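Side-chain contacts in intimin adherence protein (Escherichia coli O157:H7, PDB 3NCX), which probably attaches the bacterium to intestinal host cells as an outer-membrane adhesin, binding the translocated receptor Tir through its C-terminal domains: residues G36-K41 with D129-A134; S57-D62 with V67-K72; A107-I112 with V183-V188; I98-Q103 with Y165-Q170. The protein carries 1 engineered substitution. All blocks are in the same frame, centred on the assembly; numbering follows the deposited sequence.

Overall arrangement
The four contacts run from an Ig-like domain into a C-type lectin-like domain. Interaction 1 joins the two: W131, at the end of a lectin-side helix, packs on strand 37-43. That strand neighbours strand 66-69 of the hairpin in interaction 2, with F38 O 2.7 Å from V67 N and Q37 NE2 2.9 Å from T68 OG1. Interactions 3 and 4 lie wholly on the lectin side, centres 10 Å apart, and share a sheet in which C187 O stands 2.8 Å from K99 N. Interaction 4 also touches interaction 1, A134 N lying 3.2 Å from L167 O. By contrast, interactions 2 and 3 are separate, with centres 23 Å apart and nearest atoms about 7 Å apart.

Interaction 1 of 4, residues G36-K41 with D129-A134; sequences GQFKLK and DSWGAA
W131, the last residue of helix 121-131, pushes the six-membered end of its indole against G36, Q37 and F38, and it carries the whole contact. Its CG lies beside the backbone N (chi1 -64°), which swings the ring off the helix end and over to the strand. CZ3 approaches the strand backbone, 3.8 Å from Q37 O and 4.0 Å from G36 C, and the Q37 carbonyl oxygen sits in the plane of the indole, at its edge. Next along the rim, CH2 meets F38 CD2 at 4.2 Å, the two side chains meeting at a slant without stacking. The pyrrole side is fixed separately: NE1 donates to I31 O. I19 and L69 are further neighbours of the indole. After W131 comes G132, whose positive phi of 94° takes the chain out of the helix. No hydrogen bond joins the two segments. The indole thus has its one polar atom satisfied by I31 O, while its six-membered edge packs on the polar backbone at G36-Q37 and on the F38 ring, a buried seam where the lectin-like domain meets the Ig-like domain.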
loop_
_atom_site.group_PDB
_atom_site.type_symbol
_atom_site.label_atom_id
_atom_site.label_comp_id
_atom_site.label_asym_id
_atom_site.label_seq_id
_atom_site.Cartn_x
_atom_site.Cartn_y
_atom_site.Cartn_z
ATOM N N GLY A 36 -1.509 2.499 0.368
ATOM C CA GLY A 36 -2.509 1.504 0.034
ATOM C C GLY A 36 -3.537 1.468 1.146
ATOM O O GLY A 36 -3.235 1.839 2.282
ATOM N N GLN A 37 -4.750 1.026 0.834
ATOM C CA GLN A 37 -5.841 1.095 1.801
ATOM C C GLN A 37 -6.649 -0.195 1.906
ATOM O O GLN A 37 -6.760 -0.954 0.941
ATOM C CB GLN A 37 -6.759 2.271 1.465
ATOM C CG GLN A 37 -6.043 3.612 1.464
ATOM C CD GLN A 37 -6.936 4.752 1.033
ATOM O OE1 GLN A 37 -7.704 4.629 0.079
ATOM N NE2 GLN A 37 -6.845 5.873 1.737
ATOM N N PHE A 38 -7.216 -0.431 3.084
ATOM C CA PHE A 38 -8.011 -1.630 3.326
ATOM C C PHE A 38 -8.991 -1.449 4.484
ATOM O O PHE A 38 -8.740 -0.680 5.412
ATOM C CB PHE A 38 -7.104 -2.838 3.573
ATOM C CG PHE A 38 -6.170 -2.673 4.739
ATOM C CD1 PHE A 38 -6.476 -3.225 5.972
ATOM C CD2 PHE A 38 -4.981 -1.975 4.601
ATOM C CE1 PHE A 38 -5.616 -3.079 7.047
ATOM C CE2 PHE A 38 -4.116 -1.826 5.671
ATOM C CZ PHE A 38 -4.435 -2.378 6.895
ATOM N N LYS A 39 -10.107 -2.168 4.420
ATOM C CA LYS A 39 -11.163 -2.053 5.420
ATOM C C LYS A 39 -11.110 -3.193 6.431
ATOM O O LYS A 39 -11.348 -4.351 6.085
ATOM C CB LYS A 39 -12.535 -2.049 4.744
ATOM C CG LYS A 39 -12.679 -1.048 3.610
ATOM C CD LYS A 39 -13.007 0.343 4.124
ATOM C CE LYS A 39 -14.378 0.377 4.778
ATOM N NZ LYS A 39 -14.786 1.765 5.137
ATOM N N LEU A 40 -10.799 -2.861 7.681
ATOM C CA LEU A 40 -10.873 -3.829 8.767
ATOM C C LEU A 40 -12.333 -4.065 9.146
ATOM O O LEU A 40 -13.094 -3.114 9.326
ATOM C CB LEU A 40 -10.082 -3.343 9.982
ATOM C CG LEU A 40 -8.558 -3.353 9.847
ATOM C CD1 LEU A 40 -7.908 -2.652 11.027
ATOM C CD2 LEU A 40 -8.041 -4.778 9.712
ATOM N N LYS A 41 -12.718 -5.333 9.260
ATOM C CA LYS A 41 -14.100 -5.688 9.564
ATOM C C LYS A 41 -14.270 -6.105 11.019
ATOM O O LYS A 41 -13.773 -7.150 11.432
ATOM C CB LYS A 41 -14.575 -6.818 8.647
ATOM C CG LYS A 41 -16.010 -7.268 8.891
ATOM C CD LYS A 41 -16.989 -6.561 7.962
ATOM C CE LYS A 41 -17.007 -5.058 8.191
ATOM N NZ LYS A 41 -17.837 -4.351 7.175
ATOM N N ASP A 129 -0.618 -7.060 -8.175
ATOM C CA ASP A 129 -1.377 -8.273 -7.893
ATOM C C ASP A 129 -1.947 -8.241 -6.481
ATOM O O ASP A 129 -3.027 -8.773 -6.225
ATOM C CB ASP A 129 -0.505 -9.522 -8.069
ATOM C CG ASP A 129 -0.169 -9.804 -9.522
ATOM O OD1 ASP A 129 -0.898 -9.315 -10.413
ATOM O OD2 ASP A 129 0.822 -10.523 -9.772
ATOM N N SER A 130 -1.213 -7.612 -5.568
ATOM C CA SER A 130 -1.596 -7.588 -4.161
ATOM C C SER A 130 -2.530 -6.429 -3.822
ATOM O O SER A 130 -3.307 -6.512 -2.873
ATOM C CB SER A 130 -0.352 -7.531 -3.270
ATOM O OG SER A 130 0.512 -8.625 -3.526
ATOM N N TRP A 131 -2.456 -5.353 -4.599
ATOM C CA TRP A 131 -3.219 -4.150 -4.287
ATOM C C TRP A 131 -4.106 -3.669 -5.431
ATOM O O TRP A 131 -5.199 -3.158 -5.200
ATOM C CB TRP A 131 -2.282 -3.025 -3.837
ATOM C CG TRP A 131 -1.555 -3.335 -2.562
ATOM C CD1 TRP A 131 -0.310 -3.880 -2.439
ATOM C CD2 TRP A 131 -2.035 -3.127 -1.227
ATOM N NE1 TRP A 131 0.018 -4.020 -1.112
ATOM C CE2 TRP A 131 -1.024 -3.565 -0.348
ATOM C CE3 TRP A 131 -3.219 -2.610 -0.692
ATOM C CZ2 TRP A 131 -1.163 -3.505 1.039
ATOM C CZ3 TRP A 131 -3.354 -2.549 0.684
ATOM C CH2 TRP A 131 -2.332 -2.995 1.533
ATOM N N GLY A 132 -3.634 -3.832 -6.662
ATOM C CA GLY A 132 -4.359 -3.340 -7.819
ATOM C C GLY A 132 -3.897 -1.953 -8.227
ATOM O O GLY A 132 -2.941 -1.419 -7.667
ATOM N N ALA A 133 -4.580 -1.368 -9.206
ATOM C CA ALA A 133 -4.208 -0.059 -9.732
ATOM C C ALA A 133 -3.962 0.966 -8.626
ATOM O O ALA A 133 -4.801 1.162 -7.744
ATOM C CB ALA A 133 -5.269 0.444 -10.700
ATOM N N ALA A 134 -2.809 1.621 -8.686
ATOM C CA ALA A 134 -2.411 2.576 -7.657
ATOM C C ALA A 134 -3.428 3.698 -7.475
ATOM O O ALA A 134 -3.653 4.164 -6.357
ATOM C CB ALA A 134 -1.040 3.152 -7.975
#

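Interaction 2 of 4, residues S57-D62 with V67-K72; sequences SIATVD and VTLNGK
V61 and V67 face each other on the same side of a small antiparallel hairpin, their CG2 methyls 3.7 Å apart and their side chains slanting across one another. A59 points to that side too. Its CB touches V67 CG1 and L69 CD2, each at 4.2 Å, and V67 CG1 reaches it because that methyl lies opposite the backbone N (chi1 177°). T60 and T68 look out from the other side, as a hydrogen-bonded pair: T60 N donates to T68 O at 2.8 Å and T68 N to T60 O at 2.7 Å. Over T60 lies the amide of N70, with ND2 3.4 Å from T60 CB; this is packing, no hydrogen bond to T60 being made, and ND2 donates to T56 O. T68 OG1 bonds to Q37 NE2 and shares a water that makes a weak bond to D62 OD1. At the open end of the hairpin the pattern changes. I58 O takes both N70 N and G71 N, each at 2.9 Å and both from the same face of the carbonyl plane, so two successive amides are tied to one oxygen. In the Ig-like domain strand 66-69 is the inner strand of the pair: its far edge bonds to strand 37-43 through F38 and G36, while A59 and V67 rest on V75 and I77 of strand 75-81.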
loop_
_atom_site.group_PDB
_atom_site.type_symbol
_atom_site.label_atom_id
_atom_site.label_comp_id
_atom_site.label_asym_id
_atom_site.label_seq_id
_atom_site.Cartn_x
_atom_site.Cartn_y
_atom_site.Cartn_z
ATOM N N SER A 57 2.825 7.020 12.291
ATOM C CA SER A 57 4.005 6.971 11.437
ATOM C C SER A 57 3.973 5.742 10.538
ATOM O O SER A 57 4.475 5.768 9.415
ATOM C CB SER A 57 5.281 6.964 12.281
ATOM O OG SER A 57 6.420 6.680 11.485
ATOM N N ILE A 58 3.379 4.665 11.041
ATOM C CA ILE A 58 3.307 3.419 10.289
ATOM C C ILE A 58 1.984 3.277 9.543
ATOM O O ILE A 58 1.965 2.885 8.376
ATOM C CB ILE A 58 3.537 2.197 11.199
ATOM C CG1 ILE A 58 4.962 2.223 11.753
ATOM C CG2 ILE A 58 3.286 0.903 10.436
ATOM C CD1 ILE A 58 5.314 1.024 12.598
ATOM N N ALA A 59 0.883 3.607 10.210
ATOM C CA ALA A 59 -0.432 3.489 9.591
ATOM C C ALA A 59 -1.485 4.361 10.268
ATOM O O ALA A 59 -1.373 4.685 11.450
ATOM C CB ALA A 59 -0.879 2.032 9.574
ATOM N N THR A 60 -2.508 4.729 9.504
ATOM C CA THR A 60 -3.606 5.554 9.997
ATOM C C THR A 60 -4.947 4.874 9.713
ATOM O O THR A 60 -5.070 4.113 8.755
ATOM C CB THR A 60 -3.573 6.959 9.352
ATOM O OG1 THR A 60 -3.108 7.915 10.311
ATOM C CG2 THR A 60 -4.954 7.370 8.861
ATOM N N VAL A 61 -5.946 5.139 10.551
ATOM C CA VAL A 61 -7.262 4.531 10.376
ATOM C C VAL A 61 -8.386 5.529 10.656
ATOM O O VAL A 61 -8.320 6.300 11.613
ATOM C CB VAL A 61 -7.432 3.280 11.270
ATOM C CG1 VAL A 61 -7.211 3.632 12.735
ATOM C CG2 VAL A 61 -8.807 2.657 11.063
ATOM N N ASP A 62 -9.417 5.513 9.815
ATOM C CA ASP A 62 -10.531 6.445 9.964
ATOM C C ASP A 62 -11.692 5.838 10.747
ATOM O O ASP A 62 -11.539 4.806 11.403
ATOM C CB ASP A 62 -11.010 6.952 8.598
ATOM C CG ASP A 62 -11.589 5.849 7.730
ATOM O OD1 ASP A 62 -11.602 6.012 6.492
ATOM O OD2 ASP A 62 -12.034 4.820 8.279
ATOM N N VAL A 67 -8.057 1.617 6.651
ATOM C CA VAL A 67 -6.703 1.857 7.128
ATOM C C VAL A 67 -5.785 2.267 5.983
ATOM O O VAL A 67 -5.780 1.639 4.924
ATOM C CB VAL A 67 -6.119 0.606 7.814
ATOM C CG1 VAL A 67 -4.676 0.851 8.231
ATOM C CG2 VAL A 67 -6.966 0.217 9.012
ATOM N N THR A 68 -5.010 3.322 6.204
ATOM C CA THR A 68 -4.043 3.783 5.218
ATOM C C THR A 68 -2.615 3.554 5.706
ATOM O O THR A 68 -2.234 4.018 6.780
ATOM C CB THR A 68 -4.243 5.276 4.887
ATOM O OG1 THR A 68 -5.533 5.466 4.293
ATOM C CG2 THR A 68 -3.172 5.755 3.920
ATOM N N LEU A 69 -1.834 2.824 4.917
ATOM C CA LEU A 69 -0.437 2.571 5.247
ATOM C C LEU A 69 0.404 3.813 4.975
ATOM O O LEU A 69 0.272 4.444 3.927
ATOM C CB LEU A 69 0.095 1.378 4.451
ATOM C CG LEU A 69 -0.539 0.030 4.799
ATOM C CD1 LEU A 69 -0.138 -1.043 3.797
ATOM C CD2 LEU A 69 -0.164 -0.381 6.215
ATOM N N ASN A 70 1.265 4.164 5.923
ATOM C CA ASN A 70 2.051 5.385 5.815
ATOM C C ASN A 70 3.553 5.140 5.894
ATOM O O ASN A 70 4.343 5.907 5.343
ATOM C CB ASN A 70 1.627 6.388 6.891
ATOM C CG ASN A 70 0.168 6.791 6.775
ATOM O OD1 ASN A 70 -0.365 6.941 5.674
ATOM N ND2 ASN A 70 -0.488 6.968 7.918
ATOM N N GLY A 71 3.946 4.073 6.581
ATOM C CA GLY A 71 5.355 3.791 6.780
ATOM C C GLY A 71 5.670 2.330 7.026
ATOM O O GLY A 71 4.847 1.583 7.555
ATOM N N LYS A 72 6.876 1.929 6.641
ATOM C CA LYS A 72 7.338 0.561 6.825
ATOM C C LYS A 72 7.513 0.254 8.309
ATOM O O LYS A 72 8.314 0.892 8.992
ATOM C CB LYS A 72 8.663 0.358 6.088
ATOM C CG LYS A 72 9.133 -1.086 5.993
ATOM C CD LYS A 72 10.556 -1.149 5.451
ATOM C CE LYS A 72 10.908 -2.536 4.943
ATOM N NZ LYS A 72 10.819 -3.567 6.008
HETATM O O HOH W 1 -8.299 6.050 5.801
#

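Interaction 3 of 4, residues A107-I112 with V183-V188; sequences ADAMSI and VYAVCV
I112 reaches from the last turn of helix 106-112 toward A185 on strand 184-188, and its atoms can be taken in turn. CB is already 4.6 Å from A185 CB. From there the side chain forks. With CG1 set beside the backbone N (chi1 -69°), the CG2 branch is thrown opposite that N, and its methyl comes to 4.4 Å from A185 CB while its other flank lies near D101 CB of strand 97-103. The CG1 branch runs on extended, and its end, CD1, sits 4.5 Å from the same A185 methyl with the end of the K102 side chain beside it. One turn earlier A109 makes the closer approach: its CB is 3.6 Å from A185 CB, methyl against methyl. Two alanines facing each other let helix and strand axes come within 8.0 Å at 35°. This matches a C-type lectin-like fold, in which the first helix packs on the terminal strand and a disulfide commonly ties the two. Here C187 is bonded to C113, the residue just after I112, and its SG lies 4.2 Å from I112 O. Within the helix, D108 O accepts two donors, I112 N and S111 OG, the hydroxyl at 2.9 Å. A109 is also touched by W149 of strand 147-149.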
loop_
_atom_site.group_PDB
_atom_site.type_symbol
_atom_site.label_atom_id
_atom_site.label_comp_id
_atom_site.label_asym_id
_atom_site.label_seq_id
_atom_site.Cartn_x
_atom_site.Cartn_y
_atom_site.Cartn_z
ATOM N N ALA A 107 19.250 8.240 -13.857
ATOM C CA ALA A 107 20.378 8.575 -12.993
ATOM C C ALA A 107 19.932 9.314 -11.730
ATOM O O ALA A 107 20.375 9.001 -10.627
ATOM C CB ALA A 107 21.405 9.393 -13.756
ATOM N N ASP A 108 19.047 10.292 -11.903
ATOM C CA ASP A 108 18.544 11.078 -10.784
ATOM C C ASP A 108 17.649 10.240 -9.876
ATOM O O ASP A 108 17.714 10.350 -8.652
ATOM C CB ASP A 108 17.782 12.302 -11.297
ATOM C CG ASP A 108 17.251 13.172 -10.174
ATOM O OD1 ASP A 108 17.865 13.186 -9.086
ATOM O OD2 ASP A 108 16.218 13.845 -10.380
ATOM N N ALA A 109 16.813 9.405 -10.483
ATOM C CA ALA A 109 15.936 8.520 -9.725
ATOM C C ALA A 109 16.765 7.615 -8.827
ATOM O O ALA A 109 16.364 7.293 -7.708
ATOM C CB ALA A 109 15.076 7.692 -10.666
ATOM N N MET A 110 17.928 7.210 -9.328
ATOM C CA MET A 110 18.832 6.352 -8.575
ATOM C C MET A 110 19.282 7.033 -7.284
ATOM O O MET A 110 19.187 6.453 -6.204
ATOM C CB MET A 110 20.045 5.979 -9.428
ATOM C CG MET A 110 20.837 4.800 -8.896
ATOM S SD MET A 110 22.336 4.497 -9.850
ATOM C CE MET A 110 23.242 6.005 -9.515
ATOM N N SER A 111 19.764 8.268 -7.397
ATOM C CA SER A 111 20.227 9.009 -6.227
ATOM C C SER A 111 19.070 9.348 -5.291
ATOM O O SER A 111 19.202 9.257 -4.070
ATOM C CB SER A 111 20.966 10.282 -6.643
ATOM O OG SER A 111 20.094 11.190 -7.292
ATOM N N ILE A 112 17.939 9.741 -5.868
ATOM C CA ILE A 112 16.746 10.029 -5.081
ATOM C C ILE A 112 16.371 8.841 -4.202
ATOM O O ILE A 112 16.128 8.992 -3.005
ATOM C CB ILE A 112 15.550 10.382 -5.980
ATOM C CG1 ILE A 112 15.774 11.734 -6.657
ATOM C CG2 ILE A 112 14.263 10.397 -5.170
ATOM C CD1 ILE A 112 14.663 12.137 -7.593
ATOM N N VAL A 183 8.531 9.870 -16.006
ATOM C CA VAL A 183 8.818 8.616 -15.314
ATOM C C VAL A 183 9.083 8.862 -13.833
ATOM O O VAL A 183 9.962 9.648 -13.475
ATOM C CB VAL A 183 10.024 7.884 -15.931
ATOM C CG1 VAL A 183 10.198 6.526 -15.276
ATOM C CG2 VAL A 183 9.844 7.733 -17.432
ATOM N N TYR A 184 8.322 8.188 -12.977
ATOM C CA TYR A 184 8.428 8.381 -11.534
ATOM C C TYR A 184 9.585 7.603 -10.920
ATOM O O TYR A 184 9.889 6.487 -11.340
ATOM C CB TYR A 184 7.121 7.989 -10.840
ATOM C CG TYR A 184 6.006 8.987 -11.036
ATOM C CD1 TYR A 184 5.185 8.928 -12.153
ATOM C CD2 TYR A 184 5.776 9.991 -10.106
ATOM C CE1 TYR A 184 4.166 9.838 -12.339
ATOM C CE2 TYR A 184 4.759 10.907 -10.283
ATOM C CZ TYR A 184 3.956 10.826 -11.402
ATOM O OH TYR A 184 2.939 11.736 -11.586
ATOM N N ALA A 185 10.225 8.203 -9.922
ATOM C CA ALA A 185 11.263 7.521 -9.162
ATOM C C ALA A 185 10.625 6.743 -8.018
ATOM O O ALA A 185 10.263 7.320 -6.992
ATOM C CB ALA A 185 12.274 8.520 -8.625
ATOM N N VAL A 186 10.476 5.436 -8.204
ATOM C CA VAL A 186 9.861 4.590 -7.189
ATOM C C VAL A 186 10.916 3.896 -6.334
ATOM O O VAL A 186 11.679 3.060 -6.820
ATOM C CB VAL A 186 8.917 3.539 -7.810
ATOM C CG1 VAL A 186 8.394 2.599 -6.738
ATOM C CG2 VAL A 186 7.763 4.221 -8.525
ATOM N N CYS A 187 10.952 4.254 -5.056
ATOM C CA CYS A 187 11.911 3.679 -4.128
ATOM C C CYS A 187 11.346 2.421 -3.486
ATOM O O CYS A 187 10.226 2.420 -2.974
ATOM C CB CYS A 187 12.290 4.694 -3.047
ATOM S SG CYS A 187 12.965 6.249 -3.682
ATOM N N VAL A 188 12.124 1.348 -3.525
ATOM C CA VAL A 188 11.737 0.109 -2.872
ATOM C C VAL A 188 12.472 -0.004 -1.547
ATOM O O VAL A 188 13.676 -0.255 -1.516
ATOM C CB VAL A 188 12.058 -1.112 -3.743
ATOM C CG1 VAL A 188 11.677 -2.392 -3.019
ATOM C CG2 VAL A 188 11.334 -1.011 -5.073
#

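Interaction 4 of 4, residues I98-Q103 with Y165-Q170; sequences IKVDKQ and YNLITQ
L167 meets I98 and V100 through a single methyl, CD1, and this apolar touch is all that passes between the two segments. The methyl is 4.4 Å from V100 CG2 and 4.5 Å from I98 CG2. Those two branches lie about as far from each other, so the three methyls mark a nearly equilateral triangle. L167 gets there by stretching out, with CD1 opposite CA (chi2 172°). The backbones stay well apart, V100 and L167 being nearest with their CA atoms 10.0 Å from each other. Within this C-type lectin-like domain the touch links two sheets: I98 and V100 belong to strand 97-103, beside strand 184-188, while L167 opens the turn that joins strands 161-166 and 172-177. I98 also packs on I127 of helix 121-131. The polar contacts centre on N166. N166 OD1 accepts from I168 N at 2.8 Å and 160°, an Asx turn, and weakly from T169 N; the backbone bond Q170 N to N166 O closes the loop. The same amide has partners outside the segment, OD1 also taking I146 N and ND2 bonding to S145 OG, so both its ends are engaged.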
loop_
_atom_site.group_PDB
_atom_site.type_symbol
_atom_site.label_atom_id
_atom_site.label_comp_id
_atom_site.label_asym_id
_atom_site.label_seq_id
_atom_site.Cartn_x
_atom_site.Cartn_y
_atom_site.Cartn_z
ATOM N N ILE A 98 6.742 -0.019 -1.300
ATOM C CA ILE A 98 7.044 0.820 -2.455
ATOM C C ILE A 98 6.633 2.273 -2.230
ATOM O O ILE A 98 5.504 2.557 -1.824
ATOM C CB ILE A 98 6.378 0.267 -3.736
ATOM C CG1 ILE A 98 7.428 -0.374 -4.644
ATOM C CG2 ILE A 98 5.636 1.358 -4.484
ATOM C CD1 ILE A 98 8.149 -1.538 -4.011
ATOM N N LYS A 99 7.565 3.187 -2.484
ATOM C CA LYS A 99 7.296 4.615 -2.367
ATOM C C LYS A 99 7.344 5.269 -3.739
ATOM O O LYS A 99 8.126 4.871 -4.600
ATOM C CB LYS A 99 8.317 5.294 -1.452
ATOM C CG LYS A 99 8.259 4.872 0.004
ATOM C CD LYS A 99 9.211 5.713 0.844
ATOM C CE LYS A 99 9.245 5.242 2.289
ATOM N NZ LYS A 99 10.179 6.055 3.120
ATOM N N VAL A 100 6.508 6.278 -3.938
ATOM C CA VAL A 100 6.491 7.000 -5.200
ATOM C C VAL A 100 6.918 8.447 -4.989
ATOM O O VAL A 100 6.170 9.250 -4.431
ATOM C CB VAL A 100 5.096 6.968 -5.853
ATOM C CG1 VAL A 100 5.147 7.591 -7.238
ATOM C CG2 VAL A 100 4.580 5.541 -5.929
ATOM N N ASP A 101 8.131 8.769 -5.426
ATOM C CA ASP A 101 8.628 10.135 -5.362
ATOM C C ASP A 101 8.316 10.870 -6.660
ATOM O O ASP A 101 7.470 10.433 -7.439
ATOM C CB ASP A 101 10.130 10.154 -5.073
ATOM C CG ASP A 101 10.443 9.912 -3.605
ATOM O OD1 ASP A 101 10.385 8.745 -3.164
ATOM O OD2 ASP A 101 10.749 10.892 -2.892
ATOM N N LYS A 102 8.993 11.987 -6.890
ATOM C CA LYS A 102 8.733 12.797 -8.075
ATOM C C LYS A 102 9.323 12.171 -9.338
ATOM O O LYS A 102 10.082 11.204 -9.269
ATOM C CB LYS A 102 9.261 14.220 -7.881
ATOM C CG LYS A 102 10.715 14.300 -7.439
ATOM C CD LYS A 102 11.169 15.750 -7.329
ATOM C CE LYS A 102 12.543 15.862 -6.683
ATOM N NZ LYS A 102 13.589 15.149 -7.464
ATOM N N GLN A 103 8.958 12.726 -10.491
ATOM C CA GLN A 103 9.463 12.244 -11.771
ATOM C C GLN A 103 10.894 12.716 -11.990
ATOM O O GLN A 103 11.255 13.829 -11.604
ATOM C CB GLN A 103 8.569 12.723 -12.916
ATOM C CG GLN A 103 7.114 12.291 -12.795
ATOM C CD GLN A 103 6.271 12.744 -13.973
ATOM O OE1 GLN A 103 6.739 13.481 -14.839
ATOM N NE2 GLN A 103 5.021 12.302 -14.011
ATOM N N TYR A 165 7.833 -0.092 -15.713
ATOM C CA TYR A 165 6.563 -0.752 -15.440
ATOM C C TYR A 165 5.576 0.244 -14.840
ATOM O O TYR A 165 5.927 1.022 -13.953
ATOM C CB TYR A 165 6.764 -1.937 -14.491
ATOM C CG TYR A 165 5.480 -2.650 -14.127
ATOM C CD1 TYR A 165 4.889 -3.545 -15.009
ATOM C CD2 TYR A 165 4.861 -2.431 -12.902
ATOM C CE1 TYR A 165 3.716 -4.201 -14.684
ATOM C CE2 TYR A 165 3.688 -3.083 -12.568
ATOM C CZ TYR A 165 3.119 -3.967 -13.464
ATOM O OH TYR A 165 1.951 -4.621 -13.141
ATOM N N ASN A 166 4.341 0.221 -15.327
ATOM C CA ASN A 166 3.322 1.160 -14.871
ATOM C C ASN A 166 2.450 0.572 -13.762
ATOM O O ASN A 166 1.810 -0.464 -13.948
ATOM C CB ASN A 166 2.463 1.613 -16.050
ATOM C CG ASN A 166 1.623 2.832 -15.729
ATOM O OD1 ASN A 166 1.043 2.940 -14.648
ATOM N ND2 ASN A 166 1.557 3.763 -16.672
ATOM N N LEU A 167 2.424 1.243 -12.614
ATOM C CA LEU A 167 1.720 0.740 -11.437
ATOM C C LEU A 167 0.199 0.845 -11.543
ATOM O O LEU A 167 -0.523 0.409 -10.646
ATOM C CB LEU A 167 2.210 1.459 -10.179
ATOM C CG LEU A 167 3.665 1.183 -9.796
ATOM C CD1 LEU A 167 4.106 2.082 -8.652
ATOM C CD2 LEU A 167 3.847 -0.283 -9.433
ATOM N N ILE A 168 -0.283 1.423 -12.638
ATOM C CA ILE A 168 -1.718 1.510 -12.882
ATOM C C ILE A 168 -2.129 0.665 -14.079
ATOM O O ILE A 168 -3.143 -0.031 -14.040
ATOM C CB ILE A 168 -2.169 2.958 -13.136
ATOM C CG1 ILE A 168 -2.029 3.797 -11.867
ATOM C CG2 ILE A 168 -3.609 2.986 -13.624
ATOM C CD1 ILE A 168 -2.428 5.245 -12.058
ATOM N N THR A 169 -1.332 0.725 -15.141
ATOM C CA THR A 169 -1.692 0.097 -16.407
ATOM C C THR A 169 -1.022 -1.259 -16.633
ATOM O O THR A 169 -1.348 -1.961 -17.589
ATOM C CB THR A 169 -1.361 1.018 -17.596
ATOM O OG1 THR A 169 0.059 1.162 -17.708
ATOM C CG2 THR A 169 -1.993 2.389 -17.402
ATOM N N GLN A 170 -0.093 -1.622 -15.752
ATOM C CA GLN A 170 0.656 -2.875 -15.880
ATOM C C GLN A 170 1.535 -2.873 -17.127
ATOM O O GLN A 170 2.147 -3.885 -17.466
ATOM C CB GLN A 170 -0.287 -4.082 -15.932
ATOM C CG GLN A 170 -1.300 -4.161 -14.805
ATOM C CD GLN A 170 -2.242 -5.341 -14.965
ATOM O OE1 GLN A 170 -1.820 -6.495 -14.926
ATOM N NE2 GLN A 170 -3.525 -5.053 -15.154
#